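PDB 6HUZ: coenzyme F420-dependent N(5),N(10)-methenyltetrahydromethanopterin reductase-related protein from Desulfurobacterium thermolithotrophum DSM 11699, which binds the iron-guanylylpyridinol cofactor and methenyltetrahydrofolate and, as a paralog of [Fe]-hydrogenase, probably uses tetrahydrofolate derivatives as substrates in hydrogen activation. Local coordinates for residues S33-E38 against V84-T89; V112-C117 against E178-L183. All blocks are in the same frame, centred on the assembly; numbering follows the deposited sequence. Where two conformers were deposited one is given.

Contact 1. Residues S33-E38 against V84-T89; sequences SAMAVE and VAILFT. With FE9 (iron-guanylyl pyridinol cofactor), chain B.
M35 leaves helix 32-41 with CG anti to its carbonyl carbon (chi1 -75°), runs on extended through chi2 and then bends at chi3, which separates the work of its last two atoms: CE goes to I86 and SD to F88. The F88 ring, for its part, is put between the helix and the cofactor by a first torsion that sets CG opposite the backbone N (chi1 -160°). M35 CE lies 4.0 Å from I86 CG2 and 4.1 Å from I86 CD1, so the methyl rests against both the CG2 branch and the end of the longer arm of I86. M35 SD comes to 3.9 Å from F88 CD2. This is a Met-aromatic contact of oblique type, the sulfur 5.0 Å from the ring centroid and 63° off the ring normal. I86 sits on strand 84-87, a central strand of the Rossmann-type sheet, whereas F88 follows the strand end as the centre of an inverse gamma turn. One face of the F88 ring is covered by FE9: the ring methyl C5M stands 3.4 Å above the plane of F88, displaced toward the rim, and the methylene C7 of the acyl arm is 3.6 Å from F88 CE2. Around the helix, S33 OG bonds to F8 O, and M35 also touches P151 and Y159. The link between helix and strand is therefore wholly apolar and buried, made of one thioether, a branched aliphatic chain and an aromatic ring; dispersion holds it, and F88 carries that hydrophobic packing directly to the pyridinol of the iron cofactor.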
ATOM      1  N   SER A  33       2.930  13.343 -30.815  1.00 38.63           N
ATOM      2  CA  SER A  33       2.592  14.282 -31.876  1.00 40.37           C
ATOM      3  C   SER A  33       2.057  15.585 -31.281  1.00 42.60           C
ATOM      4  O   SER A  33       2.476  16.664 -31.706  1.00 42.21           O
ATOM      5  CB  SER A  33       1.504  13.671 -32.761  1.00 42.84           C
ATOM      6  OG  SER A  33       0.457  13.192 -31.928  1.00 46.04           O
ATOM      7  N   ALA A  34       1.119  15.487 -30.325  1.00 36.15           N
ATOM      8  CA  ALA A  34       0.521  16.674 -29.686  1.00 37.29           C
ATOM      9  C   ALA A  34       1.593  17.472 -28.924  1.00 42.95           C
ATOM     10  O   ALA A  34       1.593  18.700 -28.983  1.00 42.79           O
ATOM     11  CB  ALA A  34      -0.577  16.242 -28.700  1.00 37.07           C
ATOM     12  N   MET A  35       2.479  16.756 -28.202  1.00 38.00           N
ATOM     13  CA  MET A  35       3.574  17.334 -27.431  1.00 34.89           C
ATOM     14  C   MET A  35       4.462  18.123 -28.391  1.00 39.83           C
ATOM     15  O   MET A  35       4.813  19.260 -28.113  1.00 40.48           O
ATOM     16  CB  MET A  35       4.407  16.236 -26.760  1.00 33.95           C
ATOM     17  CG  MET A  35       3.722  15.612 -25.554  1.00 33.67           C
ATOM     18  SD  MET A  35       4.718  14.319 -24.827  1.00 38.69           S
ATOM     19  CE  MET A  35       6.116  15.220 -24.300  1.00 32.57           C
ATOM     20  N   ALA A  36       4.841  17.513 -29.487  1.00 37.15           N
ATOM     21  CA  ALA A  36       5.681  18.153 -30.536  1.00 38.23           C
ATOM     22  C   ALA A  36       5.042  19.430 -31.060  1.00 40.59           C
ATOM     23  O   ALA A  36       5.697  20.453 -31.145  1.00 41.34           O
ATOM     24  CB  ALA A  36       5.894  17.184 -31.692  1.00 39.25           C
ATOM     25  N   VAL A  37       3.767  19.368 -31.435  1.00 39.67           N
ATOM     26  CA  VAL A  37       3.037  20.529 -31.935  1.00 39.52           C
ATOM     27  C   VAL A  37       3.082  21.660 -30.901  1.00 45.04           C
ATOM     28  O   VAL A  37       3.332  22.818 -31.261  1.00 44.39           O
ATOM     29  CB  VAL A  37       1.586  20.136 -32.315  1.00 43.60           C
ATOM     30  CG1 VAL A  37       0.662  21.361 -32.352  1.00 43.03           C
ATOM     31  CG2 VAL A  37       1.566  19.410 -33.669  1.00 44.51           C
ATOM     32  N   GLU A  38       2.854  21.341 -29.621  1.00 39.87           N
ATOM     33  CA  GLU A  38       2.884  22.364 -28.578  1.00 38.65           C
ATOM     34  C   GLU A  38       4.255  23.002 -28.428  1.00 38.94           C
ATOM     35  O   GLU A  38       4.329  24.210 -28.251  1.00 40.26           O
ATOM     36  CB  GLU A  38       2.436  21.769 -27.216  1.00 36.82           C
ATOM     37  CG  GLU A  38       0.934  21.564 -27.168  1.00 41.98           C
ATOM     38  CD  GLU A  38       0.403  20.701 -26.033  1.00 53.44           C
ATOM     39  OE1 GLU A  38      -0.804  20.374 -26.089  1.00 48.89           O
ATOM     40  OE2 GLU A  38       1.170  20.348 -25.103  1.00 44.31           O
ATOM     41  N   VAL A  84      17.145  17.942 -25.964  1.00 40.95           N
ATOM     42  CA  VAL A  84      16.181  17.174 -25.174  1.00 39.34           C
ATOM     43  C   VAL A  84      15.649  16.068 -26.116  1.00 40.29           C
ATOM     44  O   VAL A  84      15.207  16.366 -27.224  1.00 40.55           O
ATOM     45  CB  VAL A  84      15.002  18.023 -24.647  1.00 40.85           C
ATOM     46  CG1 VAL A  84      13.945  17.121 -23.995  1.00 42.04           C
ATOM     47  CG2 VAL A  84      15.475  19.087 -23.664  1.00 39.34           C
ATOM     48  N   ALA A  85      15.691  14.819 -25.670  1.00 37.55           N
ATOM     49  CA  ALA A  85      15.188  13.680 -26.427  1.00 42.04           C
ATOM     50  C   ALA A  85      14.085  13.083 -25.554  1.00 42.56           C
ATOM     51  O   ALA A  85      14.364  12.640 -24.440  1.00 41.11           O
ATOM     52  CB  ALA A  85      16.301  12.664 -26.678  1.00 44.31           C
ATOM     53  N   ILE A  86      12.828  13.132 -26.021  1.00 37.55           N
ATOM     54  CA  ILE A  86      11.692  12.624 -25.271  1.00 36.39           C
ATOM     55  C   ILE A  86      11.238  11.294 -25.855  1.00 36.87           C
ATOM     56  O   ILE A  86      10.893  11.235 -27.034  1.00 36.30           O
ATOM     57  CB  ILE A  86      10.526  13.627 -25.195  1.00 38.74           C
ATOM     58  CG1 ILE A  86      10.984  14.918 -24.479  1.00 37.21           C
ATOM     59  CG2 ILE A  86       9.359  12.962 -24.400  1.00 35.07           C
ATOM     60  CD1 ILE A  86      10.111  16.106 -24.695  1.00 36.33           C
ATOM     61  N   LEU A  87      11.212  10.239 -25.021  1.00 32.37           N
ATOM     62  CA  LEU A  87      10.822   8.920 -25.490  1.00 32.94           C
ATOM     63  C   LEU A  87       9.349   8.596 -25.292  1.00 35.87           C
ATOM     64  O   LEU A  87       8.981   8.064 -24.242  1.00 35.82           O
ATOM     65  CB  LEU A  87      11.716   7.864 -24.825  1.00 31.93           C
ATOM     66  CG  LEU A  87      13.219   8.034 -25.077  1.00 35.52           C
ATOM     67  CD1 LEU A  87      14.020   7.047 -24.266  1.00 34.50           C
ATOM     68  CD2 LEU A  87      13.565   7.862 -26.571  1.00 35.89           C
ATOM     69  N   PHE A  88       8.507   8.911 -26.308  1.00 32.67           N
ATOM     70  CA  PHE A  88       7.061   8.604 -26.299  1.00 32.14           C
ATOM     71  C   PHE A  88       7.046   7.254 -27.065  1.00 35.54           C
ATOM     72  O   PHE A  88       6.436   7.135 -28.116  1.00 37.41           O
ATOM     73  CB  PHE A  88       6.270   9.706 -27.063  1.00 33.92           C
ATOM     74  CG  PHE A  88       4.809   9.730 -26.687  1.00 35.36           C
ATOM     75  CD1 PHE A  88       3.888   8.934 -27.361  1.00 38.22           C
ATOM     76  CD2 PHE A  88       4.360  10.510 -25.622  1.00 34.29           C
ATOM     77  CE1 PHE A  88       2.553   8.894 -26.959  1.00 39.50           C
ATOM     78  CE2 PHE A  88       3.017  10.480 -25.231  1.00 37.81           C
ATOM     79  CZ  PHE A  88       2.129   9.654 -25.884  1.00 37.67           C
ATOM     80  N   THR A  89       7.781   6.266 -26.543  1.00 34.12           N
ATOM     81  CA  THR A  89       7.993   4.976 -27.203  1.00 35.50           C
ATOM     82  C   THR A  89       7.137   3.831 -26.632  1.00 41.02           C
ATOM     83  O   THR A  89       6.573   3.941 -25.552  1.00 34.65           O
ATOM     84  CB  THR A  89       9.499   4.729 -27.158  1.00 39.87           C
ATOM     85  OG1 THR A  89       9.952   4.906 -25.822  1.00 42.81           O
ATOM     86  CG2 THR A  89      10.265   5.731 -28.031  1.00 37.78           C
TER
HETATM   87  O2  FE9 B 401      -0.853   5.556 -23.310  1.00 34.73           O
HETATM   88 FE   FE9 B 401       0.898   7.635 -21.576  1.00 38.83          FE
HETATM   89  C1F FE9 B 401      -0.022   8.850 -22.592  1.00 43.65           C
HETATM   90  O1F FE9 B 401      -0.587   9.606 -23.218  1.00 45.55           O
HETATM   91  C2F FE9 B 401       0.690   8.749 -20.131  1.00 42.29           C
HETATM   92  O2F FE9 B 401       0.584   9.460 -19.259  1.00 38.49           O
HETATM   93  C8  FE9 B 401       2.627   8.327 -21.980  1.00 36.75           C
HETATM   94  O18 FE9 B 401       3.106   9.284 -21.399  1.00 41.07           O
HETATM   95  C7  FE9 B 401       3.434   7.632 -23.064  1.00 36.62           C
HETATM   96  C6  FE9 B 401       2.486   6.674 -23.728  1.00 33.09           C
HETATM   97  N1  FE9 B 401       1.205   6.541 -23.168  1.00 36.67           N
HETATM   98  C5  FE9 B 401       2.899   5.934 -24.931  1.00 35.77           C
HETATM   99  C5M FE9 B 401       4.298   6.088 -25.456  1.00 28.74           C
HETATM  100  C4  FE9 B 401       1.928   5.019 -25.554  1.00 39.15           C
HETATM  101  C3  FE9 B 401       0.574   4.877 -24.951  1.00 37.50           C
HETATM  102  C3M FE9 B 401      -0.479   3.977 -25.544  1.00 29.52           C
HETATM  103  C2  FE9 B 401       0.243   5.696 -23.725  1.00 32.60           C
HETATM  104  O3P FE9 B 401       2.363   4.285 -26.615  1.00 43.88           O
HETATM  105  P1  FE9 B 401       2.003   4.631 -28.151  1.00 36.62           P
HETATM  106  O1P FE9 B 401       0.827   5.485 -28.194  1.00 26.09           O
HETATM  107  O2P FE9 B 401       1.596   3.234 -28.858  1.00 34.30           O
HETATM  108  O5' FE9 B 401       3.299   5.331 -28.758  1.00 35.40           O
HETATM  109  C5' FE9 B 401       4.495   4.619 -29.038  1.00 33.42           C
HETATM  110  C4' FE9 B 401       5.031   5.184 -30.348  1.00 29.23           C
HETATM  111  O4' FE9 B 401       6.321   4.645 -30.607  1.00 33.96           O
HETATM  112  C1' FE9 B 401       6.461   4.512 -32.015  1.00 30.10           C
HETATM  113  C2' FE9 B 401       5.098   4.026 -32.461  1.00 41.09           C
HETATM  114  O2' FE9 B 401       4.834   4.221 -33.858  1.00 48.18           O
HETATM  115  C3' FE9 B 401       4.166   4.822 -31.556  1.00 33.67           C
HETATM  116  O3' FE9 B 401       3.688   6.020 -32.169  1.00 35.22           O
HETATM  117  N9A FE9 B 401       7.607   3.634 -32.321  1.00 33.44           N
HETATM  118  C4A FE9 B 401       8.814   4.120 -32.492  1.00 37.87           C
HETATM  119  N3A FE9 B 401       9.306   5.379 -32.525  1.00 39.37           N
HETATM  120  C2A FE9 B 401      10.616   5.559 -32.795  1.00 37.18           C
HETATM  121  N2A FE9 B 401      11.074   6.831 -32.777  1.00 37.80           N
HETATM  122  N1A FE9 B 401      11.472   4.552 -33.053  1.00 38.06           N
HETATM  123  C6A FE9 B 401      11.078   3.268 -33.105  1.00 35.53           C
HETATM  124  O6A FE9 B 401      11.883   2.348 -33.327  1.00 37.70           O
HETATM  125  C5A FE9 B 401       9.678   2.971 -32.795  1.00 37.77           C
HETATM  126  N7A FE9 B 401       8.910   1.873 -32.717  1.00 37.73           N
HETATM  127  C8A FE9 B 401       7.652   2.291 -32.424  1.00 31.54           C
HETATM  128  O   HOH W   1      -0.610   6.163 -20.794  1.00 38.05           O

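Contact 2. Residues V112-C117 against E178-L183; sequences VICTTC and EKLKKL. With FE9 (iron-guanylyl pyridinol cofactor), chain B; EDO (1,2-ethanediol), chain F.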
ATOM      1  N   VAL A 112      19.705  15.804 -22.496  1.00 33.81           N
ATOM      2  CA  VAL A 112      18.982  15.054 -21.447  1.00 32.63           C
ATOM      3  C   VAL A 112      17.993  14.116 -22.167  1.00 40.47           C
ATOM      4  O   VAL A 112      17.317  14.536 -23.101  1.00 42.30           O
ATOM      5  CB  VAL A 112      18.297  15.959 -20.372  1.00 34.67           C
ATOM      6  CG1 VAL A 112      17.416  17.032 -21.004  1.00 35.33           C
ATOM      7  CG2 VAL A 112      17.507  15.135 -19.316  1.00 33.43           C
ATOM      8  N   ILE A 113      17.942  12.836 -21.748  1.00 39.49           N
ATOM      9  CA  ILE A 113      17.042  11.832 -22.306  1.00 37.65           C
ATOM     10  C   ILE A 113      15.869  11.752 -21.315  1.00 38.88           C
ATOM     11  O   ILE A 113      16.114  11.609 -20.121  1.00 38.09           O
ATOM     12  CB  ILE A 113      17.768  10.459 -22.441  1.00 40.55           C
ATOM     13  CG1 ILE A 113      18.738  10.485 -23.631  1.00 39.41           C
ATOM     14  CG2 ILE A 113      16.764   9.310 -22.560  1.00 40.21           C
ATOM     15  CD1 ILE A 113      19.719   9.302 -23.677  1.00 45.43           C
ATOM     16  N   CYS A 114      14.612  11.848 -21.801  1.00 33.95           N
ATOM     17  CA  CYS A 114      13.427  11.806 -20.953  1.00 35.41           C
ATOM     18  C   CYS A 114      12.543  10.659 -21.297  1.00 39.78           C
ATOM     19  O   CYS A 114      12.265  10.455 -22.475  1.00 39.39           O
ATOM     20  CB  CYS A 114      12.632  13.103 -21.059  1.00 37.09           C
ATOM     21  SG  CYS A 114      13.551  14.579 -20.601  1.00 41.99           S
ATOM     22  N   THR A 115      12.040   9.931 -20.272  1.00 34.17           N
ATOM     23  CA  THR A 115      11.102   8.859 -20.566  1.00 33.14           C
ATOM     24  C   THR A 115       9.725   9.434 -20.301  1.00 35.49           C
ATOM     25  O   THR A 115       9.603  10.537 -19.746  1.00 34.89           O
ATOM     26  CB  THR A 115      11.395   7.605 -19.773  1.00 35.64           C
ATOM     27  OG1 THR A 115      11.416   7.899 -18.368  1.00 33.23           O
ATOM     28  CG2 THR A 115      12.695   6.926 -20.247  1.00 33.76           C
ATOM     29  N   THR A 116       8.695   8.714 -20.719  1.00 31.45           N
ATOM     30  CA  THR A 116       7.300   9.103 -20.497  1.00 32.03           C
ATOM     31  C   THR A 116       6.667   7.948 -19.635  1.00 34.95           C
ATOM     32  O   THR A 116       7.402   7.231 -18.972  1.00 32.96           O
ATOM     33  CB  THR A 116       6.604   9.382 -21.832  1.00 32.22           C
ATOM     34  OG1 THR A 116       6.582   8.180 -22.607  1.00 33.14           O
ATOM     35  CG2 THR A 116       7.277  10.511 -22.598  1.00 31.03           C
ATOM     36  N   CYS A 117       5.352   7.754 -19.663  1.00 33.82           N
ATOM     37  CA  CYS A 117       4.693   6.712 -18.866  1.00 33.63           C
ATOM     38  C   CYS A 117       5.115   5.287 -19.196  1.00 37.27           C
ATOM     39  O   CYS A 117       4.847   4.416 -18.393  1.00 37.11           O
ATOM     40  CB  CYS A 117       3.176   6.838 -18.986  1.00 35.54           C
ATOM     41  SG  CYS A 117       2.498   6.070 -20.496  1.00 41.43           S
ATOM     42  N   GLU A 178      16.162  22.606 -15.615  1.00 37.68           N
ATOM     43  CA  GLU A 178      15.645  23.934 -16.011  1.00 37.51           C
ATOM     44  C   GLU A 178      15.117  23.893 -17.443  1.00 41.77           C
ATOM     45  O   GLU A 178      14.088  24.493 -17.733  1.00 40.93           O
ATOM     46  CB  GLU A 178      16.715  25.026 -15.876  1.00 40.33           C
ATOM     47  CG  GLU A 178      17.020  25.428 -14.436  1.00 58.65           C
ATOM     48  CD  GLU A 178      15.825  25.772 -13.565  1.00 83.70           C
ATOM     49  OE1 GLU A 178      14.984  26.597 -13.992  1.00 72.90           O
ATOM     50  OE2 GLU A 178      15.729  25.214 -12.449  1.00 87.32           O
ATOM     51  N   LYS A 179      15.799  23.179 -18.339  1.00 39.96           N
ATOM     52  CA  LYS A 179      15.348  23.086 -19.731  1.00 38.55           C
ATOM     53  C   LYS A 179      13.979  22.407 -19.789  1.00 39.00           C
ATOM     54  O   LYS A 179      13.111  22.872 -20.511  1.00 37.60           O
ATOM     55  CB  LYS A 179      16.350  22.311 -20.593  1.00 40.28           C
ATOM     56  CG  LYS A 179      17.620  23.081 -20.908  1.00 47.53           C
ATOM     57  CD  LYS A 179      18.419  22.378 -21.968  1.00 50.98           C
ATOM     58  CE  LYS A 179      19.866  22.810 -21.964  1.00 59.06           C
ATOM     59  NZ  LYS A 179      20.609  22.246 -23.125  1.00 53.45           N
ATOM     60  N   LEU A 180      13.782  21.323 -19.003  1.00 34.77           N
ATOM     61  CA  LEU A 180      12.520  20.589 -18.980  1.00 32.31           C
ATOM     62  C   LEU A 180      11.432  21.467 -18.412  1.00 36.65           C
ATOM     63  O   LEU A 180      10.347  21.559 -18.996  1.00 36.47           O
ATOM     64  CB  LEU A 180      12.678  19.295 -18.169  1.00 32.25           C
ATOM     65  CG  LEU A 180      13.756  18.352 -18.719  1.00 35.08           C
ATOM     66  CD1 LEU A 180      13.763  17.040 -17.968  1.00 34.67           C
ATOM     67  CD2 LEU A 180      13.576  18.122 -20.214  1.00 37.47           C
ATOM     68  N   LYS A 181      11.725  22.150 -17.291  1.00 32.24           N
ATOM     69  CA  LYS A 181      10.769  23.071 -16.681  1.00 34.49           C
ATOM     70  C   LYS A 181      10.319  24.119 -17.716  1.00 37.77           C
ATOM     71  O   LYS A 181       9.137  24.462 -17.761  1.00 38.68           O
ATOM     72  CB  LYS A 181      11.401  23.799 -15.484  1.00 34.63           C
ATOM     73  CG  LYS A 181      11.429  22.974 -14.224  1.00 38.56           C
ATOM     74  CD  LYS A 181      12.281  23.639 -13.136  1.00 37.32           C
ATOM     75  CE  LYS A 181      11.646  24.883 -12.552  1.00 40.83           C
ATOM     76  NZ  LYS A 181      12.477  25.457 -11.449  1.00 51.64           N
ATOM     77  N   LYS A 182      11.263  24.628 -18.537  1.00 35.99           N
ATOM     78  CA  LYS A 182      10.967  25.630 -19.570  0.50 35.67           C
ATOM     79  C   LYS A 182      10.050  25.026 -20.643  1.00 36.56           C
ATOM     80  O   LYS A 182       9.069  25.659 -21.024  1.00 33.69           O
ATOM     81  CB  LYS A 182      12.266  26.194 -20.169  0.50 37.00           C
ATOM     82  CG  LYS A 182      12.046  27.366 -21.111  0.50 46.35           C
ATOM     83  CD  LYS A 182      13.331  28.146 -21.354  0.50 46.04           C
ATOM     84  CE  LYS A 182      13.439  28.738 -22.748  0.50 50.12           C
ATOM     85  NZ  LYS A 182      12.237  29.524 -23.141  0.50 33.83           N
ATOM     86  N   LEU A 183      10.329  23.787 -21.109  1.00 34.09           N
ATOM     87  CA  LEU A 183       9.454  23.157 -22.104  1.00 34.45           C
ATOM     88  C   LEU A 183       8.013  23.152 -21.560  1.00 38.12           C
ATOM     89  O   LEU A 183       7.082  23.492 -22.300  1.00 39.52           O
ATOM     90  CB  LEU A 183       9.915  21.724 -22.458  1.00 33.53           C
ATOM     91  CG  LEU A 183      11.165  21.665 -23.339  1.00 37.55           C
ATOM     92  CD1 LEU A 183      11.583  20.226 -23.635  1.00 37.38           C
ATOM     93  CD2 LEU A 183      10.965  22.425 -24.642  1.00 37.86           C
TER
HETATM   94  O2  FE9 B 401      -0.853   5.556 -23.310  1.00 34.73           O
HETATM   95 FE   FE9 B 401       0.898   7.635 -21.576  1.00 38.83          FE
HETATM   96  C1F FE9 B 401      -0.022   8.850 -22.592  1.00 43.65           C
HETATM   97  O1F FE9 B 401      -0.587   9.606 -23.218  1.00 45.55           O
HETATM   98  C2F FE9 B 401       0.690   8.749 -20.131  1.00 42.29           C
HETATM   99  O2F FE9 B 401       0.584   9.460 -19.259  1.00 38.49           O
HETATM  100  C8  FE9 B 401       2.627   8.327 -21.980  1.00 36.75           C
HETATM  101  O18 FE9 B 401       3.106   9.284 -21.399  1.00 41.07           O
HETATM  102  C7  FE9 B 401       3.434   7.632 -23.064  1.00 36.62           C
HETATM  103  C6  FE9 B 401       2.486   6.674 -23.728  1.00 33.09           C
HETATM  104  N1  FE9 B 401       1.205   6.541 -23.168  1.00 36.67           N
HETATM  105  C5  FE9 B 401       2.899   5.934 -24.931  1.00 35.77           C
HETATM  106  C5M FE9 B 401       4.298   6.088 -25.456  1.00 28.74           C
HETATM  107  C4  FE9 B 401       1.928   5.019 -25.554  1.00 39.15           C
HETATM  108  C3  FE9 B 401       0.574   4.877 -24.951  1.00 37.50           C
HETATM  109  C3M FE9 B 401      -0.479   3.977 -25.544  1.00 29.52           C
HETATM  110  C2  FE9 B 401       0.243   5.696 -23.725  1.00 32.60           C
HETATM  111  O3P FE9 B 401       2.363   4.285 -26.615  1.00 43.88           O
HETATM  112  P1  FE9 B 401       2.003   4.631 -28.151  1.00 36.62           P
HETATM  113  O1P FE9 B 401       0.827   5.485 -28.194  1.00 26.09           O
HETATM  114  O2P FE9 B 401       1.596   3.234 -28.858  1.00 34.30           O
HETATM  115  O5' FE9 B 401       3.299   5.331 -28.758  1.00 35.40           O
HETATM  116  C5' FE9 B 401       4.495   4.619 -29.038  1.00 33.42           C
HETATM  117  C4' FE9 B 401       5.031   5.184 -30.348  1.00 29.23           C
HETATM  118  O4' FE9 B 401       6.321   4.645 -30.607  1.00 33.96           O
HETATM  119  C1' FE9 B 401       6.461   4.512 -32.015  1.00 30.10           C
HETATM  120  C2' FE9 B 401       5.098   4.026 -32.461  1.00 41.09           C
HETATM  121  O2' FE9 B 401       4.834   4.221 -33.858  1.00 48.18           O
HETATM  122  C3' FE9 B 401       4.166   4.822 -31.556  1.00 33.67           C
HETATM  123  O3' FE9 B 401       3.688   6.020 -32.169  1.00 35.22           O
HETATM  124  N9A FE9 B 401       7.607   3.634 -32.321  1.00 33.44           N
HETATM  125  C4A FE9 B 401       8.814   4.120 -32.492  1.00 37.87           C
HETATM  126  N3A FE9 B 401       9.306   5.379 -32.525  1.00 39.37           N
HETATM  127  C2A FE9 B 401      10.616   5.559 -32.795  1.00 37.18           C
HETATM  128  N2A FE9 B 401      11.074   6.831 -32.777  1.00 37.80           N
HETATM  129  N1A FE9 B 401      11.472   4.552 -33.053  1.00 38.06           N
HETATM  130  C6A FE9 B 401      11.078   3.268 -33.105  1.00 35.53           C
HETATM  131  O6A FE9 B 401      11.883   2.348 -33.327  1.00 37.70           O
HETATM  132  C5A FE9 B 401       9.678   2.971 -32.795  1.00 37.77           C
HETATM  133  N7A FE9 B 401       8.910   1.873 -32.717  1.00 37.73           N
HETATM  134  C8A FE9 B 401       7.652   2.291 -32.424  1.00 31.54           C
HETATM  135  C1  EDO F 405      11.602  27.883 -16.866  1.00 42.20           C
HETATM  136  O1  EDO F 405      10.240  27.558 -16.575  1.00 39.06           O
HETATM  137  C2  EDO F 405      12.519  26.775 -16.321  1.00 40.73           C
HETATM  138  O2  EDO F 405      13.891  27.008 -16.614  1.00 41.05           O
HETATM  139  O   HOH W   1      -0.610   6.163 -20.794  1.00 38.05           O
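L180 of helix 174-186 packs on V112 and C114 of strand 112-115 in a small, buried, apolar helix-on-sheet contact within the N-terminal domain. Both methyls of the leucine straddle the sulfur, C114 SG lying 3.6 Å from L180 CD1 and equally far from L180 CD2. V112 and L180 meet tip to tip, with V112 CG1 4.1 Å from L180 CD2. V112 can reach across because its CG1 stands between the backbone N and the carbonyl carbon (chi1 52°), while C114 projects from the same face of the strand two residues on. L180 also touches V84 and S143 on the strands flanking 112-115, so one leucine spans three neighbours of the parallel sheet. This is the Rossmann-like fold of the HMD family, in which the loops after the strands' C-terminal ends build the cofactor site. Here the chain leaves the strand through T116, whose OG1 bonds to L87 O, and reaches C117, whose SG binds the iron of FE9 at 2.5 Å. Water 1 is a further iron ligand at 2.2 Å from FE and donates to FE9 O2. The backbone C117 N gives FE9 O18 a nearly straight hydrogen bond of 3.2 Å (165°). On the outer side of the helix, K181 NZ and E178 OE2 form a salt bridge whose hydrogen bond is weak, close to an ethanediol probably left from crystallisation.

Of the segments in these contacts, the one on helix 32-41 comes first in the chain, and contact 1 closes a 45-residue loop when the chain returns on strand 84-87. Contact 2 opens only afterwards, at strand 112-115, and closes 60 residues later on helix 174-186; the two loops follow in series and neither nest nor cross. They meet through the sheet: strands 84-87 and 112-115 lie side by side, with L87 N 2.8 Å from C114 O and I86 CG2 packed on T116 CG2. The contacts thus fasten two helices to adjacent strands, their centres about 10 Å apart, and the loops leaving these strands both reach FE9.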